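Side-chain contacts in protein osa (Shigella flexneri, PDB 4O7K), which suppresses the oncogenicity of Agrobacterium tumefaciens and acts as a plasmid fertility inhibition factor of the ParB/Srx superfamily: residues M3-W6 / R7-A11; R10-L13 / E14-L18; L81-G84 / V85-Q89. The protein carries 1 engineered substitution. All blocks are in the same frame, centred on the assembly; numbering follows the deposited sequence.

Contact 1 (M3-W6 / R7-A11). Engineered in segment 3-6: W6 (natural residue Arg).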
loop_
_atom_site.group_PDB
_atom_site.type_symbol
_atom_site.label_atom_id
_atom_site.label_comp_id
_atom_site.label_asym_id
_atom_site.label_seq_id
_atom_site.Cartn_x
_atom_site.Cartn_y
_atom_site.Cartn_z
ATOM N N MET A 3 -17.310 18.772 10.954
ATOM C CA MET A 3 -16.540 20.001 10.793
ATOM C C MET A 3 -15.037 19.714 10.782
ATOM O O MET A 3 -14.597 18.614 11.124
ATOM C CB MET A 3 -16.882 20.996 11.910
ATOM C CG MET A 3 -18.333 21.480 11.921
ATOM S SD MET A 3 -18.593 23.113 11.182
ATOM C CE MET A 3 -18.548 22.729 9.430
ATOM N N LEU A 4 -14.256 20.714 10.395
ATOM C CA LEU A 4 -12.808 20.600 10.284
ATOM C C LEU A 4 -12.107 20.227 11.592
ATOM O O LEU A 4 -11.189 19.408 11.595
ATOM C CB LEU A 4 -12.234 21.921 9.756
ATOM C CG LEU A 4 -10.730 21.990 9.491
ATOM C CD1 LEU A 4 -10.323 20.916 8.492
ATOM C CD2 LEU A 4 -10.348 23.365 8.982
ATOM N N LEU A 5 -12.516 20.839 12.696
ATOM C CA LEU A 5 -11.873 20.562 13.977
ATOM C C LEU A 5 -12.045 19.092 14.329
ATOM O O LEU A 5 -11.102 18.422 14.754
ATOM C CB LEU A 5 -12.450 21.444 15.082
ATOM C CG LEU A 5 -11.847 21.167 16.458
ATOM C CD1 LEU A 5 -10.355 21.491 16.441
ATOM C CD2 LEU A 5 -12.570 21.972 17.531
ATOM N N TRP A 6 -13.272 18.616 14.146
ATOM C CA TRP A 6 -13.610 17.210 14.346
ATOM C C TRP A 6 -12.688 16.318 13.526
ATOM O O TRP A 6 -12.077 15.383 14.051
ATOM C CB TRP A 6 -15.076 16.944 13.967
ATOM C CG TRP A 6 -15.471 15.476 13.951
ATOM C CD1 TRP A 6 -15.103 14.534 13.029
ATOM C CD2 TRP A 6 -16.336 14.803 14.879
ATOM N NE1 TRP A 6 -15.663 13.319 13.337
ATOM C CE2 TRP A 6 -16.427 13.455 14.466
ATOM C CE3 TRP A 6 -17.040 15.205 16.020
ATOM C CZ2 TRP A 6 -17.189 12.508 15.154
ATOM C CZ3 TRP A 6 -17.796 14.262 16.703
ATOM C CH2 TRP A 6 -17.863 12.929 16.268
ATOM N N ARG A 7 -12.595 16.612 12.239
ATOM C CA ARG A 7 -11.829 15.776 11.328
ATOM C C ARG A 7 -10.331 15.823 11.622
ATOM O O ARG A 7 -9.652 14.803 11.542
ATOM C CB ARG A 7 -12.138 16.172 9.882
ATOM C CG ARG A 7 -13.536 15.718 9.458
ATOM C CD ARG A 7 -13.770 15.839 7.957
ATOM N NE ARG A 7 -14.201 17.180 7.583
ATOM C CZ ARG A 7 -13.436 18.068 6.955
ATOM N NH1 ARG A 7 -12.190 17.754 6.621
ATOM N NH2 ARG A 7 -13.918 19.271 6.661
ATOM N N ARG A 8 -9.821 16.989 12.003
ATOM C CA ARG A 8 -8.410 17.099 12.377
ATOM C C ARG A 8 -8.089 16.358 13.670
ATOM O O ARG A 8 -7.043 15.725 13.786
ATOM C CB ARG A 8 -7.997 18.568 12.520
ATOM C CG ARG A 8 -7.984 19.325 11.209
ATOM C CD ARG A 8 -6.898 20.375 11.209
ATOM N NE ARG A 8 -7.428 21.695 10.904
ATOM C CZ ARG A 8 -6.678 22.734 10.564
ATOM N NH1 ARG A 8 -7.243 23.905 10.303
ATOM N NH2 ARG A 8 -5.361 22.599 10.483
ATOM N N CYS A 9 -8.974 16.462 14.652
ATOM C CA CYS A 9 -8.724 15.812 15.933
ATOM C C CYS A 9 -8.741 14.297 15.769
ATOM O O CYS A 9 -7.926 13.586 16.359
ATOM C CB CYS A 9 -9.753 16.250 16.972
ATOM S SG CYS A 9 -9.554 17.949 17.572
ATOM N N ARG A 10 -9.667 13.815 14.947
ATOM C CA ARG A 10 -9.809 12.384 14.696
ATOM C C ARG A 10 -8.552 11.827 14.038
ATOM O O ARG A 10 -8.030 10.781 14.442
ATOM C CB ARG A 10 -11.028 12.114 13.812
ATOM C CG ARG A 10 -11.610 10.727 13.972
ATOM C CD ARG A 10 -13.016 10.654 13.387
ATOM N NE ARG A 10 -13.810 9.588 13.996
ATOM C CZ ARG A 10 -14.592 8.754 13.316
ATOM N NH1 ARG A 10 -14.695 8.862 11.996
ATOM N NH2 ARG A 10 -15.272 7.809 13.954
ATOM N N ALA A 11 -8.071 12.541 13.024
ATOM C CA ALA A 11 -6.864 12.147 12.304
ATOM C C ALA A 11 -5.653 12.117 13.235
ATOM O O ALA A 11 -4.842 11.180 13.202
ATOM C CB ALA A 11 -6.614 13.097 11.132
#

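Contact 2 (R10-L13 / E14-L18)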
loop_
_atom_site.group_PDB
_atom_site.type_symbol
_atom_site.label_atom_id
_atom_site.label_comp_id
_atom_site.label_asym_id
_atom_site.label_seq_id
_atom_site.Cartn_x
_atom_site.Cartn_y
_atom_site.Cartn_z
ATOM N N ARG A 10 -9.667 13.815 14.947
ATOM C CA ARG A 10 -9.809 12.384 14.696
ATOM C C ARG A 10 -8.552 11.827 14.038
ATOM O O ARG A 10 -8.030 10.781 14.442
ATOM C CB ARG A 10 -11.028 12.114 13.812
ATOM C CG ARG A 10 -11.610 10.727 13.972
ATOM C CD ARG A 10 -13.016 10.654 13.387
ATOM N NE ARG A 10 -13.810 9.588 13.996
ATOM C CZ ARG A 10 -14.592 8.754 13.316
ATOM N NH1 ARG A 10 -14.695 8.862 11.996
ATOM N NH2 ARG A 10 -15.272 7.809 13.954
ATOM N N ALA A 11 -8.071 12.541 13.024
ATOM C CA ALA A 11 -6.864 12.147 12.304
ATOM C C ALA A 11 -5.653 12.117 13.235
ATOM O O ALA A 11 -4.842 11.180 13.202
ATOM C CB ALA A 11 -6.614 13.097 11.132
ATOM N N TRP A 12 -5.546 13.148 14.061
ATOM C CA TRP A 12 -4.475 13.269 15.032
ATOM C C TRP A 12 -4.430 12.044 15.949
ATOM O O TRP A 12 -3.368 11.454 16.170
ATOM C CB TRP A 12 -4.661 14.546 15.857
ATOM C CG TRP A 12 -3.521 14.826 16.782
ATOM C CD1 TRP A 12 -2.444 15.620 16.530
ATOM C CD2 TRP A 12 -3.347 14.317 18.107
ATOM N NE1 TRP A 12 -1.608 15.636 17.615
ATOM C CE2 TRP A 12 -2.136 14.834 18.594
ATOM C CE3 TRP A 12 -4.092 13.455 18.927
ATOM C CZ2 TRP A 12 -1.657 14.537 19.867
ATOM C CZ3 TRP A 12 -3.616 13.161 20.183
ATOM C CH2 TRP A 12 -2.411 13.702 20.646
ATOM N N LEU A 13 -5.589 11.667 16.477
ATOM C CA LEU A 13 -5.675 10.564 17.418
ATOM C C LEU A 13 -5.318 9.238 16.742
ATOM O O LEU A 13 -4.630 8.403 17.326
ATOM C CB LEU A 13 -7.073 10.501 18.025
ATOM C CG LEU A 13 -7.371 11.556 19.091
ATOM C CD1 LEU A 13 -8.867 11.637 19.318
ATOM C CD2 LEU A 13 -6.633 11.265 20.386
ATOM N N GLU A 14 -5.762 9.069 15.501
ATOM C CA GLU A 14 -5.444 7.864 14.738
ATOM C C GLU A 14 -3.949 7.754 14.456
ATOM O O GLU A 14 -3.368 6.685 14.592
ATOM C CB GLU A 14 -6.228 7.821 13.427
ATOM C CG GLU A 14 -6.013 6.525 12.609
ATOM C CD GLU A 14 -6.724 5.295 13.191
ATOM O OE1 GLU A 14 -7.017 5.271 14.408
ATOM O OE2 GLU A 14 -6.990 4.345 12.416
ATOM N N ILE A 15 -3.326 8.861 14.069
ATOM C CA ILE A 15 -1.879 8.878 13.890
ATOM C C ILE A 15 -1.171 8.512 15.191
ATOM O O ILE A 15 -0.226 7.723 15.197
ATOM C CB ILE A 15 -1.402 10.259 13.383
ATOM C CG1 ILE A 15 -1.869 10.453 11.937
ATOM C CG2 ILE A 15 0.112 10.397 13.505
ATOM C CD1 ILE A 15 -1.763 11.893 11.441
ATOM N N ARG A 16 -1.645 9.049 16.307
ATOM C CA ARG A 16 -1.030 8.709 17.589
ATOM C C ARG A 16 -1.209 7.211 17.914
ATOM O O ARG A 16 -0.313 6.588 18.491
ATOM C CB ARG A 16 -1.605 9.592 18.703
ATOM C CG ARG A 16 -0.979 9.389 20.074
ATOM C CD ARG A 16 -2.014 9.619 21.164
ATOM N NE ARG A 16 -1.447 9.538 22.511
ATOM C CZ ARG A 16 -1.893 8.723 23.464
ATOM N NH1 ARG A 16 -2.899 7.891 23.215
ATOM N NH2 ARG A 16 -1.316 8.722 24.661
ATOM N N ARG A 17 -2.359 6.647 17.539
ATOM C CA ARG A 17 -2.634 5.216 17.728
ATOM C C ARG A 17 -1.641 4.388 16.928
ATOM O O ARG A 17 -1.067 3.412 17.427
ATOM C CB ARG A 17 -4.067 4.872 17.299
ATOM C CG ARG A 17 -4.501 3.438 17.603
ATOM C CD ARG A 17 -5.792 3.040 16.860
ATOM N NE ARG A 17 -5.525 2.288 15.627
ATOM C CZ ARG A 17 -6.466 1.792 14.824
ATOM N NH1 ARG A 17 -7.751 1.962 15.116
ATOM N NH2 ARG A 17 -6.125 1.124 13.730
ATOM N N LEU A 18 -1.446 4.789 15.677
ATOM C CA LEU A 18 -0.504 4.120 14.791
ATOM C C LEU A 18 0.926 4.217 15.326
ATOM O O LEU A 18 1.696 3.266 15.218
ATOM C CB LEU A 18 -0.597 4.718 13.386
ATOM C CG LEU A 18 -1.915 4.372 12.683
ATOM C CD1 LEU A 18 -2.129 5.235 11.442
ATOM C CD2 LEU A 18 -1.970 2.890 12.329
#

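Contact 3 (L81-G84 / V85-Q89)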
loop_
_atom_site.group_PDB
_atom_site.type_symbol
_atom_site.label_atom_id
_atom_site.label_comp_id
_atom_site.label_asym_id
_atom_site.label_seq_id
_atom_site.Cartn_x
_atom_site.Cartn_y
_atom_site.Cartn_z
ATOM N N LEU A 81 -2.232 9.405 6.074
ATOM C CA LEU A 81 -2.956 10.321 6.942
ATOM C C LEU A 81 -2.229 11.665 7.076
ATOM O O LEU A 81 -2.853 12.688 7.347
ATOM C CB LEU A 81 -3.161 9.702 8.323
ATOM C CG LEU A 81 -4.233 8.619 8.408
ATOM C CD1 LEU A 81 -4.104 7.857 9.716
ATOM C CD2 LEU A 81 -5.629 9.205 8.272
ATOM N N ALA A 82 -0.914 11.662 6.874
ATOM C CA ALA A 82 -0.126 12.888 7.005
ATOM C C ALA A 82 -0.358 13.861 5.837
ATOM O O ALA A 82 0.125 14.997 5.847
ATOM C CB ALA A 82 1.356 12.549 7.132
ATOM N N LEU A 83 -1.110 13.418 4.836
ATOM C CA LEU A 83 -1.539 14.301 3.772
ATOM C C LEU A 83 -2.455 15.380 4.336
ATOM O O LEU A 83 -2.561 16.462 3.776
ATOM C CB LEU A 83 -2.274 13.539 2.674
ATOM C CG LEU A 83 -1.533 13.008 1.457
ATOM C CD1 LEU A 83 -2.547 12.708 0.351
ATOM C CD2 LEU A 83 -0.454 13.962 0.982
ATOM N N GLY A 84 -3.129 15.070 5.437
ATOM C CA GLY A 84 -4.068 15.998 6.035
ATOM C C GLY A 84 -5.494 15.633 5.681
ATOM O O GLY A 84 -5.722 14.662 4.961
ATOM N N VAL A 85 -6.457 16.414 6.165
ATOM C CA VAL A 85 -7.865 16.025 6.060
ATOM C C VAL A 85 -8.637 16.686 4.919
ATOM O O VAL A 85 -9.754 16.268 4.600
ATOM C CB VAL A 85 -8.621 16.323 7.371
ATOM C CG1 VAL A 85 -8.137 15.405 8.479
ATOM C CG2 VAL A 85 -8.462 17.777 7.759
ATOM N N GLU A 86 -8.054 17.704 4.302
ATOM C CA GLU A 86 -8.783 18.466 3.290
ATOM C C GLU A 86 -8.390 18.079 1.869
ATOM O O GLU A 86 -9.131 18.334 0.926
ATOM C CB GLU A 86 -8.571 19.961 3.514
ATOM C CG GLU A 86 -8.220 20.293 4.955
ATOM C CD GLU A 86 -8.018 21.771 5.191
ATOM O OE1 GLU A 86 -8.967 22.548 4.946
ATOM O OE2 GLU A 86 -6.913 22.152 5.630
ATOM N N ASP A 87 -7.229 17.449 1.730
ATOM C CA ASP A 87 -6.742 16.977 0.437
ATOM C C ASP A 87 -7.813 16.166 -0.296
ATOM O O ASP A 87 -8.559 15.416 0.326
ATOM C CB ASP A 87 -5.485 16.120 0.643
ATOM C CG ASP A 87 -4.533 16.173 -0.538
ATOM O OD1 ASP A 87 -4.885 15.632 -1.609
ATOM O OD2 ASP A 87 -3.426 16.737 -0.385
ATOM N N SER A 88 -7.896 16.303 -1.613
ATOM C CA SER A 88 -8.789 15.437 -2.364
ATOM C C SER A 88 -8.360 13.959 -2.227
ATOM O O SER A 88 -9.161 13.046 -2.444
ATOM C CB SER A 88 -8.817 15.829 -3.839
ATOM O OG SER A 88 -7.666 15.341 -4.507
ATOM N N GLN A 89 -7.094 13.732 -1.889
ATOM C CA GLN A 89 -6.608 12.367 -1.651
ATOM C C GLN A 89 -6.590 12.032 -0.167
ATOM O O GLN A 89 -5.961 11.056 0.235
ATOM C CB GLN A 89 -5.209 12.174 -2.251
ATOM C CG GLN A 89 -5.173 12.393 -3.760
ATOM C CD GLN A 89 -3.935 11.817 -4.440
ATOM O OE1 GLN A 89 -3.947 11.542 -5.641
ATOM N NE2 GLN A 89 -2.863 11.645 -3.679
#

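Contact 1 (M3-W6 / R7-A11)
L4 and R8, W6 and R10, and L5 and C9 meet one turn apart in the first two turns of helix 4-24, the amino-terminal alpha-helix of the protein, with M3 at its N-cap position. Backbone hydrogen bonds define the motif. R7 N donates to M3 O at 3.0 Å, and R8 N to L4 O, C9 N to L5 O and R10 N to W6 O repeat the i to i+4 pattern. All four N-H...O angles lie within a few degrees of 159°, consistent with a regular helix.

Contacts between apolar groups and arginine come next. With CG anti to the carbonyl carbon (chi1 -68°) and further bends at chi2 and chi3, R8 runs back toward the amino end and crosses the L4 side chain, its NE-NH1 side against the isobutyl group. L4 CD2 is 3.4 Å from R8 NH1 and L4 CG 3.6 Å from R8 NE, while the other methyl, CD1, lies against both NE and CG. V85 also packs on L4. R7 bends at chi3, which brings one face of its guanidinium over L4 CA, about 4.0 Å from the plane and offset toward the rim; its NE makes a weak hydrogen bond to H2 O.

Aromatic and sulfur contacts complete the surface. W6, an engineered residue where the natural sequence has Arg, stacks its ring on that of H2 in the conformer described. There the indole and the extended R10 chain run side by side in the same direction, with ring and guanidinium planes 46° apart and W6 NE1 3.8 Å from R10 CD. Beyond this pair, R10 NH1 forms a long, weak ion pair with D96. On L5 a single methyl carries the contact with C9: CD1 lies 3.8 Å from SG.

Contact 2 (R10-L13 / E14-L18)
Helix 4-24 continues through this contact as a regular alpha-helix in which W12 meets R16, and I15 folds back on A11, one turn apart. Four consecutive i to i+4 backbone bonds supply the evidence: E14 N to R10 O, I15 N to A11 O at 2.9 Å, R16 N to W12 O, and R17 N to L13 O. The second is the straightest, with an N-H...O angle of 168°, and the last the most bent, at 148°.

On the outer side, W12 and R16 both leave the backbone with CG anti to N. The side chains slant across one another. It is the aliphatic part of R16 that touches: its CD is 4.0 Å from W12 CZ3, on the six-membered ring, and nearly as near to CH2. The indole and guanidinium planes are only 11° apart, but CD meets the ring at an oblique angle, so the evidence supports van der Waals contact without a defined stack. W12 also receives L13 CG at its ring edge, in plane.

I15 takes a different first torsion: its CG1 lies beside the backbone N and reaches 3.3 Å from A11 O, the carbonyl that already accepts I15 N, while CD1 also stays close to that oxygen.

E14, buried, leads its carboxylate away from R10-L13 by a bend at chi2. There OE2 is hydrogen-bonded to Y77 OH. In the conformer described for R17, OE1 lies over one face of its guanidinium, 3.5 Å from NH1, a tentative pairing of charges without a directed N-H, and NE has a salt bridge to E21. These features are those of an amphipathic surface helix, with W12 and R16 outward and E14 and L18 packed against helix 73-81.

Contact 3 (L81-G84 / V85-Q89)
L83 and Q89 slant across one another where the chain doubles back after helix 73-81. One branch of L83 does the touching: CD1 is 3.8 Å from Q89 CB, so the leucine methyl meets the root of the glutamine side chain, and it stands equally near Q89 O. That carbonyl is itself held by W80 NE1. The same methyl approaches the carboxylate carbon of D87, with CD1 to CG at 4.1 Å. L83 thus points into the concave side of the loop, between D87 and Q89, and it also packs on T126 and I128 of strand 118-128 and A133 of strand 131-136.

The D87 carboxylate is held by a hydrogen bond. With CG anti to the backbone N (chi1 -151°), OD1 accepts from Q89 N at 2.9 Å, using the lone pair directed away from OD2, in a nearly straight bond of 165°. This fixes the carboxylate beside the L83 methyl.

V85 points away from L81-G84, whereas L83 points toward V85-Q89. The two methyls of V85 reach helix 4-24 at separate places: CG2 meets L4 CD1 and R8 CG, while CG1 meets R7 O and A11 CB. G84, at phi 101°, is the first residue after the helix to leave helical angles.

G84 N donates to L81 O at 3.1 Å, closing a type I beta turn from L81 to G84. The geometry is that of a helix exit through a positive-phi glycine, followed by an Asx turn at D87 to Q89.

Contacts 1 and 2 are successive turns of helix 4-24 that share R10 and A11, with centres about 11 Å apart. Contact 3 follows much later in the chain but lies against both, its centre about 11 Å from that of contact 1 and 13 Å from that of contact 2. V85 bridges the two helical contacts: its CG2 is 3.7 Å from L4 CD1, and its CG1 is 3.8 Å from A11 CB. L81 extends the seam toward the later turns, where its CD1 is 3.7 Å from both E14 CG and L18 CD1. Packing of V85 and L81, with the E14-Y77 hydrogen bond, joins the amino-terminal helix to helix 73-81 and its exit.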